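Local coordinates for protein probable polysaccharide deacetylase PDAA (Bacillus subtilis, PDB 1W1A) that removes the acetyl group from N-acetylmuramic acid residues of peptidoglycan, a step towards the muramic delta-lactam of the spore cortex needed for germination, at residues A[60-65]-A[211-216]; A[113-118]-A[150-155]; A[120-125]-A[158-163]. All coordinates share one frame; numbering follows the deposited sequence.

All three contacts lie within the NodB homology region and converge on the bound sugar NDG from different parts of the fold. Interaction 1 is pure core: two parallel strands, 61-65 and 211-215, joined by backbone bonds and apolar packing. Interaction 2, also buried, reaches the same sheet through strand 114-117, but its partner is a loop, so a carboxylate and a water replace part of the regular strand pairing. Interaction 3, only partly buried, joins a loop to the turn leading into strand 162-163 through proline packing and an arginine. Interactions 2 and 3 touch directly, His118 O lying 3.4 Å from Pro159 CG, whereas interaction 1 meets neither and supplies His216 to the sugar.

Interaction 1. Residues A[60-65]-A[211-216]; sequences KTIYLT and AIYLLH. With NDG (2-acetamido-2-deoxy-alpha-D-glucopyranose), chain E.
Tyr63 N gives Ala211 O a 2.9 Å hydrogen bond, one of the bonds joining two parallel strands. Tyr213 N then binds Tyr63 O at 3.0 Å, and Leu215 N closes on Thr65 O. These neighbouring strands belong to the central parallel sheet of the NodB domain, a deformed beta/alpha barrel in this family. Packing is tightest at Thr65. Its hydroxyl stands between the backbone N and the carbonyl carbon (chi1 84°), which brings Thr65 OG1 to 2.6 Å from Tyr213 O, in the carbonyl plane on a lone pair. Thr65 N adds a weak bond to the same oxygen, and Arg157 NH2 is a second partner of OG1. Thr65 CG2 meanwhile presses on Ile212 CG2 at 3.5 Å. On the sheet face of Ile62, Leu64 and Tyr213, the methyl CG2 of Ile62 sits over the Tyr213 ring, 4.1 Å from its centroid, in a CH-pi contact displaced toward the rim. Ile62 CD1 runs on to Tyr213 OH, whose hydrogen bond is to Met203 O, and Leu64 CD2 lies beside Tyr213 CB. In contrast to these buried residues, Lys60 is exposed and touches nothing of the other strand. Just after the paired residues, His216 reaches the sugar site: its NE2 is hydrogen-bonded to NDG O3 at 2.9 Å, while Asp187 holds ND1. His216 is probably the catalytic proton donor, as in related deacetylases. Strand 61-68 also pairs with 90-93 and 239-241; helix 243-251 packs against Tyr63, Thr65 and Ile212, and helix 222-235 against Ile62, Leu64 and Leu215.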
loop_
_atom_site.group_PDB
_atom_site.type_symbol
_atom_site.label_atom_id
_atom_site.label_comp_id
_atom_site.label_asym_id
_atom_site.label_seq_id
_atom_site.Cartn_x
_atom_site.Cartn_y
_atom_site.Cartn_z
ATOM N N LYS A 60 -13.030 -4.612 -13.772
ATOM C CA LYS A 60 -12.339 -3.336 -13.860
ATOM C C LYS A 60 -12.332 -2.659 -12.498
ATOM O O LYS A 60 -13.043 -1.681 -12.258
ATOM C CB LYS A 60 -13.007 -2.430 -14.890
ATOM C CG LYS A 60 -12.446 -2.594 -16.277
ATOM C CD LYS A 60 -12.738 -1.365 -17.094
ATOM C CE LYS A 60 -11.970 -1.373 -18.395
ATOM N NZ LYS A 60 -12.063 -0.049 -19.066
ATOM N N THR A 61 -11.507 -3.194 -11.612
ATOM C CA THR A 61 -11.398 -2.680 -10.263
ATOM C C THR A 61 -9.946 -2.350 -9.917
ATOM O O THR A 61 -9.023 -3.072 -10.312
ATOM C CB THR A 61 -11.969 -3.715 -9.265
ATOM O OG1 THR A 61 -13.403 -3.640 -9.271
ATOM C CG2 THR A 61 -11.447 -3.477 -7.872
ATOM N N ILE A 62 -9.761 -1.241 -9.205
ATOM C CA ILE A 62 -8.442 -0.792 -8.758
ATOM C C ILE A 62 -8.488 -0.513 -7.256
ATOM O O ILE A 62 -9.502 -0.043 -6.741
ATOM C CB ILE A 62 -8.005 0.488 -9.497
ATOM C CG1 ILE A 62 -7.646 0.145 -10.940
ATOM C CG2 ILE A 62 -6.822 1.142 -8.794
ATOM C CD1 ILE A 62 -7.334 1.357 -11.779
ATOM N N TYR A 63 -7.388 -0.814 -6.571
ATOM C CA TYR A 63 -7.269 -0.615 -5.131
ATOM C C TYR A 63 -6.139 0.375 -4.830
ATOM O O TYR A 63 -4.981 0.110 -5.138
ATOM C CB TYR A 63 -6.945 -1.939 -4.440
ATOM C CG TYR A 63 -7.813 -3.104 -4.869
ATOM C CD1 TYR A 63 -9.038 -3.362 -4.249
ATOM C CD2 TYR A 63 -7.412 -3.941 -5.906
ATOM C CE1 TYR A 63 -9.841 -4.426 -4.657
ATOM C CE2 TYR A 63 -8.205 -5.005 -6.325
ATOM C CZ TYR A 63 -9.416 -5.245 -5.699
ATOM O OH TYR A 63 -10.197 -6.294 -6.130
ATOM N N LEU A 64 -6.460 1.507 -4.223
ATOM C CA LEU A 64 -5.412 2.469 -3.911
ATOM C C LEU A 64 -4.755 2.237 -2.552
ATOM O O LEU A 64 -5.442 2.115 -1.526
ATOM C CB LEU A 64 -5.968 3.889 -3.958
ATOM C CG LEU A 64 -6.656 4.269 -5.266
ATOM C CD1 LEU A 64 -6.948 5.745 -5.242
ATOM C CD2 LEU A 64 -5.766 3.908 -6.465
ATOM N N THR A 65 -3.425 2.163 -2.553
ATOM C CA THR A 65 -2.668 1.991 -1.322
ATOM C C THR A 65 -1.555 3.023 -1.356
ATOM O O THR A 65 -1.078 3.407 -2.427
ATOM C CB THR A 65 -1.998 0.583 -1.198
ATOM O OG1 THR A 65 -0.745 0.580 -1.897
ATOM C CG2 THR A 65 -2.901 -0.511 -1.773
ATOM N N ALA A 211 -5.767 -4.219 -10.331
ATOM C CA ALA A 211 -4.524 -3.530 -9.991
ATOM C C ALA A 211 -4.499 -2.958 -8.584
ATOM O O ALA A 211 -5.480 -2.378 -8.113
ATOM C CB ALA A 211 -4.248 -2.404 -11.002
ATOM N N ILE A 212 -3.365 -3.139 -7.920
ATOM C CA ILE A 212 -3.163 -2.603 -6.591
ATOM C C ILE A 212 -2.069 -1.559 -6.729
ATOM O O ILE A 212 -0.882 -1.883 -6.891
ATOM C CB ILE A 212 -2.703 -3.670 -5.577
ATOM C CG1 ILE A 212 -3.785 -4.743 -5.419
ATOM C CG2 ILE A 212 -2.411 -3.005 -4.213
ATOM C CD1 ILE A 212 -3.376 -5.867 -4.472
ATOM N N TYR A 213 -2.479 -0.300 -6.678
ATOM C CA TYR A 213 -1.551 0.812 -6.790
ATOM C C TYR A 213 -0.811 1.080 -5.492
ATOM O O TYR A 213 -1.354 0.874 -4.398
ATOM C CB TYR A 213 -2.295 2.086 -7.183
ATOM C CG TYR A 213 -2.685 2.162 -8.632
ATOM C CD1 TYR A 213 -3.098 1.026 -9.326
ATOM C CD2 TYR A 213 -2.687 3.386 -9.303
ATOM C CE1 TYR A 213 -3.497 1.104 -10.639
ATOM C CE2 TYR A 213 -3.093 3.474 -10.632
ATOM C CZ TYR A 213 -3.492 2.327 -11.290
ATOM O OH TYR A 213 -3.851 2.400 -12.615
ATOM N N LEU A 214 0.438 1.515 -5.632
ATOM C CA LEU A 214 1.276 1.899 -4.503
ATOM C C LEU A 214 1.727 3.311 -4.838
ATOM O O LEU A 214 2.502 3.520 -5.764
ATOM C CB LEU A 214 2.510 1.000 -4.350
ATOM C CG LEU A 214 3.649 1.738 -3.621
ATOM C CD1 LEU A 214 3.234 2.067 -2.219
ATOM C CD2 LEU A 214 4.909 0.890 -3.613
ATOM N N LEU A 215 1.239 4.280 -4.083
ATOM C CA LEU A 215 1.593 5.669 -4.329
ATOM C C LEU A 215 2.196 6.283 -3.083
ATOM O O LEU A 215 2.066 5.741 -1.986
ATOM C CB LEU A 215 0.344 6.473 -4.712
ATOM C CG LEU A 215 -0.525 5.958 -5.873
ATOM C CD1 LEU A 215 -1.875 6.676 -5.828
ATOM C CD2 LEU A 215 0.208 6.187 -7.239
ATOM N N HIS A 216 2.862 7.413 -3.265
ATOM C CA HIS A 216 3.440 8.141 -2.150
ATOM C C HIS A 216 2.744 9.480 -2.239
ATOM O O HIS A 216 2.226 9.827 -3.297
ATOM C CB HIS A 216 4.960 8.278 -2.310
ATOM C CG HIS A 216 5.656 6.959 -2.342
ATOM N ND1 HIS A 216 5.860 6.256 -3.513
ATOM C CD2 HIS A 216 6.084 6.155 -1.338
ATOM C CE1 HIS A 216 6.381 5.075 -3.227
ATOM N NE2 HIS A 216 6.525 4.987 -1.914
HETATM C C1 NDG E . 10.229 1.960 0.993
HETATM C C2 NDG E . 9.004 2.745 0.522
HETATM C C3 NDG E . 8.141 1.783 -0.281
HETATM C C4 NDG E . 8.952 1.261 -1.492
HETATM C C5 NDG E . 10.329 0.693 -1.064
HETATM C C6 NDG E . 11.238 0.503 -2.268
HETATM C C7 NDG E . 8.259 4.617 1.841
HETATM C C8 NDG E . 7.883 5.108 3.229
HETATM O O5 NDG E . 11.021 1.591 -0.153
HETATM O O3 NDG E . 6.956 2.437 -0.708
HETATM O O4 NDG E . 8.224 0.232 -2.154
HETATM O O6 NDG E . 11.223 1.655 -3.108
HETATM O O7 NDG E . 8.538 5.434 0.961
HETATM N N2 NDG E . 8.269 3.301 1.642
HETATM O O1 NDG E . 9.814 0.793 1.626
#

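Interaction 2. Residues A[113-118]-A[150-155]; sequences HIIGNH and KQDNLY. With NDG (2-acetamido-2-deoxy-alpha-D-glucopyranose), chain E.
Asp152 reaches from its loop to the backbone of strand 114-117. Asp152 CB lies 4.0 Å from Ile115 O and equally near Ile114 CG2, and Asp152 CG, anti to its own carbonyl carbon (chi1 -78°), rests 3.8 Å from Ile114 CG2. The tip then divides. Asp152 OD2 takes the N-H of Ile115 N at 3.0 Å in a nearly straight bond (164°) that arrives from above the carboxylate plane, while Asp152 OD1 accepts from a water at 2.6 Å. With alanine in place of Asp152, Ile115 N would probably lose its acceptor and Ile114 CG2 part of its cover. Further along, Asn117 N donates to Tyr155 O at 2.8 Å, and a second water bridges Ile115 O, Asn153 O and Tyr155 N. The loop thus follows the strand edge partly through side chain and solvent. Ile114 CG2 also touches Tyr155 CD2 at 3.9 Å; the phenol OH of that ring is hydrogen-bonded to Asp244. Just beyond the strand, His118, assigned to the divalent-metal site, here meets the sugar instead: its NE2 accepts from NDG N2, with Arg157 O holding ND1. Strand 114-117 pairs on its other side with strand 90-93, helix 130-148 packs on Ile115 and Asn117, and helix 243-251 meets Ile114 and Tyr155.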
loop_
_atom_site.group_PDB
_atom_site.type_symbol
_atom_site.label_atom_id
_atom_site.label_comp_id
_atom_site.label_asym_id
_atom_site.label_seq_id
_atom_site.Cartn_x
_atom_site.Cartn_y
_atom_site.Cartn_z
ATOM N N HIS A 113 -10.767 5.549 5.912
ATOM C CA HIS A 113 -9.621 4.893 5.285
ATOM C C HIS A 113 -8.986 3.815 6.155
ATOM O O HIS A 113 -9.228 3.756 7.361
ATOM C CB HIS A 113 -8.595 5.949 4.890
ATOM C CG HIS A 113 -9.154 7.006 3.998
ATOM N ND1 HIS A 113 -9.482 6.769 2.681
ATOM C CD2 HIS A 113 -9.499 8.292 4.245
ATOM C CE1 HIS A 113 -10.009 7.861 2.156
ATOM N NE2 HIS A 113 -10.028 8.800 3.084
ATOM N N ILE A 114 -8.185 2.956 5.535
ATOM C CA ILE A 114 -7.533 1.867 6.256
ATOM C C ILE A 114 -6.068 2.185 6.545
ATOM O O ILE A 114 -5.350 2.699 5.694
ATOM C CB ILE A 114 -7.595 0.545 5.447
ATOM C CG1 ILE A 114 -9.042 0.192 5.131
ATOM C CG2 ILE A 114 -6.955 -0.591 6.227
ATOM C CD1 ILE A 114 -9.172 -0.991 4.191
ATOM N N ILE A 115 -5.635 1.889 7.761
ATOM C CA ILE A 115 -4.258 2.138 8.144
ATOM C C ILE A 115 -3.475 0.826 8.214
ATOM O O ILE A 115 -3.704 -0.000 9.114
ATOM C CB ILE A 115 -4.190 2.864 9.509
ATOM C CG1 ILE A 115 -4.831 4.251 9.381
ATOM C CG2 ILE A 115 -2.731 2.983 9.973
ATOM C CD1 ILE A 115 -4.989 4.957 10.707
ATOM N N GLY A 116 -2.562 0.649 7.251
ATOM C CA GLY A 116 -1.739 -0.548 7.172
ATOM C C GLY A 116 -0.469 -0.396 7.987
ATOM O O GLY A 116 -0.191 0.679 8.510
ATOM N N ASN A 117 0.311 -1.468 8.089
ATOM C CA ASN A 117 1.545 -1.446 8.863
ATOM C C ASN A 117 2.789 -1.428 7.963
ATOM O O ASN A 117 2.956 -2.289 7.090
ATOM C CB ASN A 117 1.598 -2.684 9.771
ATOM C CG ASN A 117 2.344 -2.435 11.081
ATOM O OD1 ASN A 117 3.419 -1.831 11.110
ATOM N ND2 ASN A 117 1.771 -2.916 12.172
ATOM N N HIS A 118 3.661 -0.452 8.185
ATOM C CA HIS A 118 4.892 -0.350 7.416
ATOM C C HIS A 118 6.073 -0.407 8.397
ATOM O O HIS A 118 7.176 0.072 8.106
ATOM C CB HIS A 118 4.892 0.955 6.609
ATOM C CG HIS A 118 5.754 0.909 5.386
ATOM N ND1 HIS A 118 6.038 -0.264 4.720
ATOM C CD2 HIS A 118 6.361 1.897 4.683
ATOM C CE1 HIS A 118 6.783 -0.000 3.661
ATOM N NE2 HIS A 118 6.992 1.304 3.615
ATOM N N LYS A 150 -9.171 2.990 17.579
ATOM C CA LYS A 150 -9.607 1.935 16.682
ATOM C C LYS A 150 -8.408 1.154 16.189
ATOM O O LYS A 150 -7.263 1.532 16.425
ATOM C CB LYS A 150 -10.333 2.527 15.477
ATOM C CG LYS A 150 -11.520 3.387 15.826
ATOM C CD LYS A 150 -12.058 4.035 14.570
ATOM C CE LYS A 150 -13.135 5.061 14.874
ATOM N NZ LYS A 150 -13.343 5.978 13.707
ATOM N N GLN A 151 -8.683 0.054 15.506
ATOM C CA GLN A 151 -7.630 -0.768 14.947
ATOM C C GLN A 151 -8.171 -1.528 13.744
ATOM O O GLN A 151 -9.111 -2.316 13.859
ATOM C CB GLN A 151 -7.092 -1.745 15.984
ATOM C CG GLN A 151 -5.720 -2.252 15.604
ATOM C CD GLN A 151 -5.173 -3.258 16.584
ATOM O OE1 GLN A 151 -5.376 -3.135 17.795
ATOM N NE2 GLN A 151 -4.460 -4.259 16.070
ATOM N N ASP A 152 -7.572 -1.270 12.586
ATOM C CA ASP A 152 -7.972 -1.902 11.337
ATOM C C ASP A 152 -7.521 -3.343 11.287
ATOM O O ASP A 152 -6.742 -3.786 12.136
ATOM C CB ASP A 152 -7.352 -1.158 10.148
ATOM C CG ASP A 152 -8.074 0.119 9.828
ATOM O OD1 ASP A 152 -9.253 0.027 9.436
ATOM O OD2 ASP A 152 -7.476 1.208 9.971
ATOM N N ASN A 153 -8.020 -4.079 10.297
ATOM C CA ASN A 153 -7.580 -5.453 10.115
ATOM C C ASN A 153 -6.079 -5.306 9.897
ATOM O O ASN A 153 -5.618 -4.256 9.438
ATOM C CB ASN A 153 -8.238 -6.091 8.885
ATOM C CG ASN A 153 -9.729 -6.305 9.070
ATOM O OD1 ASN A 153 -10.161 -6.874 10.073
ATOM N ND2 ASN A 153 -10.525 -5.853 8.103
ATOM N N LEU A 154 -5.327 -6.348 10.235
ATOM C CA LEU A 154 -3.880 -6.336 10.120
ATOM C C LEU A 154 -3.324 -6.562 8.722
ATOM O O LEU A 154 -3.351 -7.672 8.192
ATOM C CB LEU A 154 -3.278 -7.360 11.075
ATOM C CG LEU A 154 -3.110 -6.894 12.526
ATOM C CD1 LEU A 154 -4.435 -6.385 13.093
ATOM C CD2 LEU A 154 -2.583 -8.045 13.358
ATOM N N TYR A 155 -2.805 -5.486 8.145
ATOM C CA TYR A 155 -2.208 -5.498 6.822
ATOM C C TYR A 155 -0.761 -5.036 6.950
ATOM O O TYR A 155 -0.450 -4.079 7.663
ATOM C CB TYR A 155 -2.980 -4.567 5.890
ATOM C CG TYR A 155 -4.405 -5.012 5.642
ATOM C CD1 TYR A 155 -4.669 -6.242 5.042
ATOM C CD2 TYR A 155 -5.488 -4.219 6.026
ATOM C CE1 TYR A 155 -5.962 -6.675 4.837
ATOM C CE2 TYR A 155 -6.798 -4.642 5.820
ATOM C CZ TYR A 155 -7.028 -5.877 5.224
ATOM O OH TYR A 155 -8.317 -6.319 4.990
HETATM C C1 NDG E . 10.229 1.960 0.993
HETATM C C2 NDG E . 9.004 2.745 0.522
HETATM C C3 NDG E . 8.141 1.783 -0.281
HETATM C C4 NDG E . 8.952 1.261 -1.492
HETATM C C5 NDG E . 10.329 0.693 -1.064
HETATM C C6 NDG E . 11.238 0.503 -2.268
HETATM C C7 NDG E . 8.259 4.617 1.841
HETATM C C8 NDG E . 7.883 5.108 3.229
HETATM O O5 NDG E . 11.021 1.591 -0.153
HETATM O O3 NDG E . 6.956 2.437 -0.708
HETATM O O4 NDG E . 8.224 0.232 -2.154
HETATM O O6 NDG E . 11.223 1.655 -3.108
HETATM O O7 NDG E . 8.538 5.434 0.961
HETATM N N2 NDG E . 8.269 3.301 1.642
HETATM O O1 NDG E . 9.814 0.793 1.626
HETATM O O HOH W 1 -11.306 1.593 8.973
HETATM O O HOH W 2 -3.221 -2.762 9.252
#

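Interaction 3. Residues A[120-125]-A[158-163]; sequences FHHPDL and PPRGVF. With CD (cadmium ion), chain C; NDG (2-acetamido-2-deoxy-alpha-D-glucopyranose), chain E.
His122 and Pro159 meet at the metal-site end of the NodB fold, where His122 and His118 are assigned to the divalent-metal site, which here is met by the sugar NDG. Apolar contacts centre on Pro159. Pro159 CB lies over one face of the His122 imidazole, 3.7 Å from the centroid in a CH-pi contact, and Pro159 CD packs on Leu125 CD1 at 3.6 Å. Hydrogen bonds come from Arg160, whose extended chain carries the guanidinium side-on to the His122 carbonyl. Arg160 NE (3.0 Å) and NH2 (3.2 Å) both donate to His122 O, which lies almost in the guanidinium plane, and this limits how the group can turn; the peptide nitrogen of Asp124 lies over the centre of one guanidinium face. A water links Leu125 N to Pro159 O and Val162 O. A cadmium ion, well away from the sugar, is bound by His121 NE2. NDG O1 sits at the edge of the His122 ring, where it is hydrogen-bonded to His122 NE2 (2.9 Å) and accepts from Arg160 N (2.7 Å).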
loop_
_atom_site.group_PDB
_atom_site.type_symbol
_atom_site.label_atom_id
_atom_site.label_comp_id
_atom_site.label_asym_id
_atom_site.label_seq_id
_atom_site.Cartn_x
_atom_site.Cartn_y
_atom_site.Cartn_z
ATOM N N PHE A 120 7.528 0.016 12.607
ATOM C CA PHE A 120 7.836 1.214 13.362
ATOM C C PHE A 120 9.068 1.989 12.926
ATOM O O PHE A 120 8.985 3.202 12.748
ATOM C CB PHE A 120 7.924 0.901 14.860
ATOM C CG PHE A 120 7.851 2.129 15.730
ATOM C CD1 PHE A 120 8.975 2.903 15.952
ATOM C CD2 PHE A 120 6.631 2.540 16.271
ATOM C CE1 PHE A 120 8.896 4.081 16.701
ATOM C CE2 PHE A 120 6.535 3.714 17.021
ATOM C CZ PHE A 120 7.677 4.488 17.235
ATOM N N HIS A 121 10.199 1.303 12.753
ATOM C CA HIS A 121 11.444 1.965 12.352
ATOM C C HIS A 121 11.772 1.765 10.877
ATOM O O HIS A 121 12.819 2.197 10.411
ATOM C CB HIS A 121 12.632 1.452 13.178
ATOM C CG HIS A 121 12.509 1.714 14.646
ATOM N ND1 HIS A 121 12.041 0.771 15.536
ATOM C CD2 HIS A 121 12.750 2.831 15.374
ATOM C CE1 HIS A 121 11.999 1.295 16.747
ATOM N NE2 HIS A 121 12.423 2.543 16.676
ATOM N N HIS A 122 10.880 1.101 10.153
ATOM C CA HIS A 122 11.088 0.835 8.736
ATOM C C HIS A 122 12.392 0.080 8.461
ATOM O O HIS A 122 13.122 0.388 7.513
ATOM C CB HIS A 122 11.054 2.148 7.942
ATOM C CG HIS A 122 10.838 1.954 6.473
ATOM N ND1 HIS A 122 11.870 1.950 5.561
ATOM C CD2 HIS A 122 9.710 1.701 5.766
ATOM C CE1 HIS A 122 11.389 1.702 4.355
ATOM N NE2 HIS A 122 10.081 1.546 4.452
ATOM N N PRO A 123 12.694 -0.941 9.274
ATOM C CA PRO A 123 13.924 -1.715 9.084
ATOM C C PRO A 123 13.778 -2.839 8.049
ATOM O O PRO A 123 12.710 -3.036 7.459
ATOM C CB PRO A 123 14.163 -2.286 10.468
ATOM C CG PRO A 123 12.753 -2.678 10.856
ATOM C CD PRO A 123 11.940 -1.447 10.437
ATOM N N ASP A 124 14.870 -3.567 7.837
ATOM C CA ASP A 124 14.868 -4.712 6.939
ATOM C C ASP A 124 14.465 -5.864 7.859
ATOM O O ASP A 124 15.295 -6.423 8.575
ATOM C CB ASP A 124 16.266 -4.968 6.382
ATOM C CG ASP A 124 16.321 -6.198 5.494
ATOM O OD1 ASP A 124 15.740 -7.239 5.859
ATOM O OD2 ASP A 124 16.954 -6.133 4.426
ATOM N N LEU A 125 13.182 -6.204 7.846
ATOM C CA LEU A 125 12.659 -7.261 8.694
ATOM C C LEU A 125 13.408 -8.583 8.603
ATOM O O LEU A 125 13.426 -9.339 9.578
ATOM C CB LEU A 125 11.172 -7.492 8.391
ATOM C CG LEU A 125 10.186 -6.325 8.579
ATOM C CD1 LEU A 125 8.787 -6.792 8.173
ATOM C CD2 LEU A 125 10.193 -5.828 10.036
ATOM N N PRO A 158 6.030 -4.972 3.841
ATOM C CA PRO A 158 7.433 -5.050 4.261
ATOM C C PRO A 158 8.250 -3.801 3.953
ATOM O O PRO A 158 8.295 -3.334 2.805
ATOM C CB PRO A 158 7.958 -6.276 3.514
ATOM C CG PRO A 158 6.744 -7.141 3.396
ATOM C CD PRO A 158 5.664 -6.141 3.019
ATOM N N PRO A 159 8.907 -3.237 4.981
ATOM C CA PRO A 159 9.719 -2.040 4.782
ATOM C C PRO A 159 10.768 -2.290 3.713
ATOM O O PRO A 159 11.428 -3.330 3.718
ATOM C CB PRO A 159 10.342 -1.815 6.151
ATOM C CG PRO A 159 9.317 -2.338 7.076
ATOM C CD PRO A 159 8.879 -3.615 6.404
ATOM N N ARG A 160 10.901 -1.338 2.792
ATOM C CA ARG A 160 11.879 -1.411 1.708
ATOM C C ARG A 160 11.455 -2.433 0.668
ATOM O O ARG A 160 12.185 -2.703 -0.287
ATOM C CB ARG A 160 13.264 -1.764 2.280
ATOM C CG ARG A 160 13.579 -1.018 3.584
ATOM C CD ARG A 160 14.878 -1.454 4.228
ATOM N NE ARG A 160 15.075 -0.797 5.522
ATOM C CZ ARG A 160 16.244 -0.704 6.158
ATOM N NH1 ARG A 160 17.347 -1.225 5.626
ATOM N NH2 ARG A 160 16.312 -0.082 7.331
ATOM N N GLY A 161 10.263 -2.991 0.857
ATOM C CA GLY A 161 9.749 -3.988 -0.068
ATOM C C GLY A 161 10.507 -5.298 0.022
ATOM O O GLY A 161 10.346 -6.185 -0.816
ATOM N N VAL A 162 11.333 -5.422 1.056
ATOM C CA VAL A 162 12.137 -6.623 1.254
ATOM C C VAL A 162 11.459 -7.613 2.197
ATOM O O VAL A 162 10.867 -7.220 3.197
ATOM C CB VAL A 162 13.529 -6.260 1.828
ATOM C CG1 VAL A 162 14.343 -7.517 2.070
ATOM C CG2 VAL A 162 14.249 -5.321 0.877
ATOM N N PHE A 163 11.560 -8.898 1.873
ATOM C CA PHE A 163 10.962 -9.943 2.693
ATOM C C PHE A 163 11.637 -11.298 2.455
ATOM O O PHE A 163 12.628 -11.408 1.727
ATOM C CB PHE A 163 9.454 -10.055 2.395
ATOM C CG PHE A 163 9.137 -10.417 0.969
ATOM C CD1 PHE A 163 9.239 -9.468 -0.046
ATOM C CD2 PHE A 163 8.788 -11.718 0.630
ATOM C CE1 PHE A 163 9.001 -9.813 -1.382
ATOM C CE2 PHE A 163 8.550 -12.067 -0.701
ATOM C CZ PHE A 163 8.660 -11.108 -1.706
HETATM CD CD CD C . 12.687 3.993 18.858
HETATM C C1 NDG E . 10.229 1.960 0.993
HETATM C C2 NDG E . 9.004 2.745 0.522
HETATM C C3 NDG E . 8.141 1.783 -0.281
HETATM C C4 NDG E . 8.952 1.261 -1.492
HETATM C C5 NDG E . 10.329 0.693 -1.064
HETATM C C6 NDG E . 11.238 0.503 -2.268
HETATM C C7 NDG E . 8.259 4.617 1.841
HETATM C C8 NDG E . 7.883 5.108 3.229
HETATM O O5 NDG E . 11.021 1.591 -0.153
HETATM O O3 NDG E . 6.956 2.437 -0.708
HETATM O O4 NDG E . 8.224 0.232 -2.154
HETATM O O6 NDG E . 11.223 1.655 -3.108
HETATM O O7 NDG E . 8.538 5.434 0.961
HETATM N N2 NDG E . 8.269 3.301 1.642
HETATM O O1 NDG E . 9.814 0.793 1.626
HETATM O O HOH W 3 11.564 -5.499 5.467
#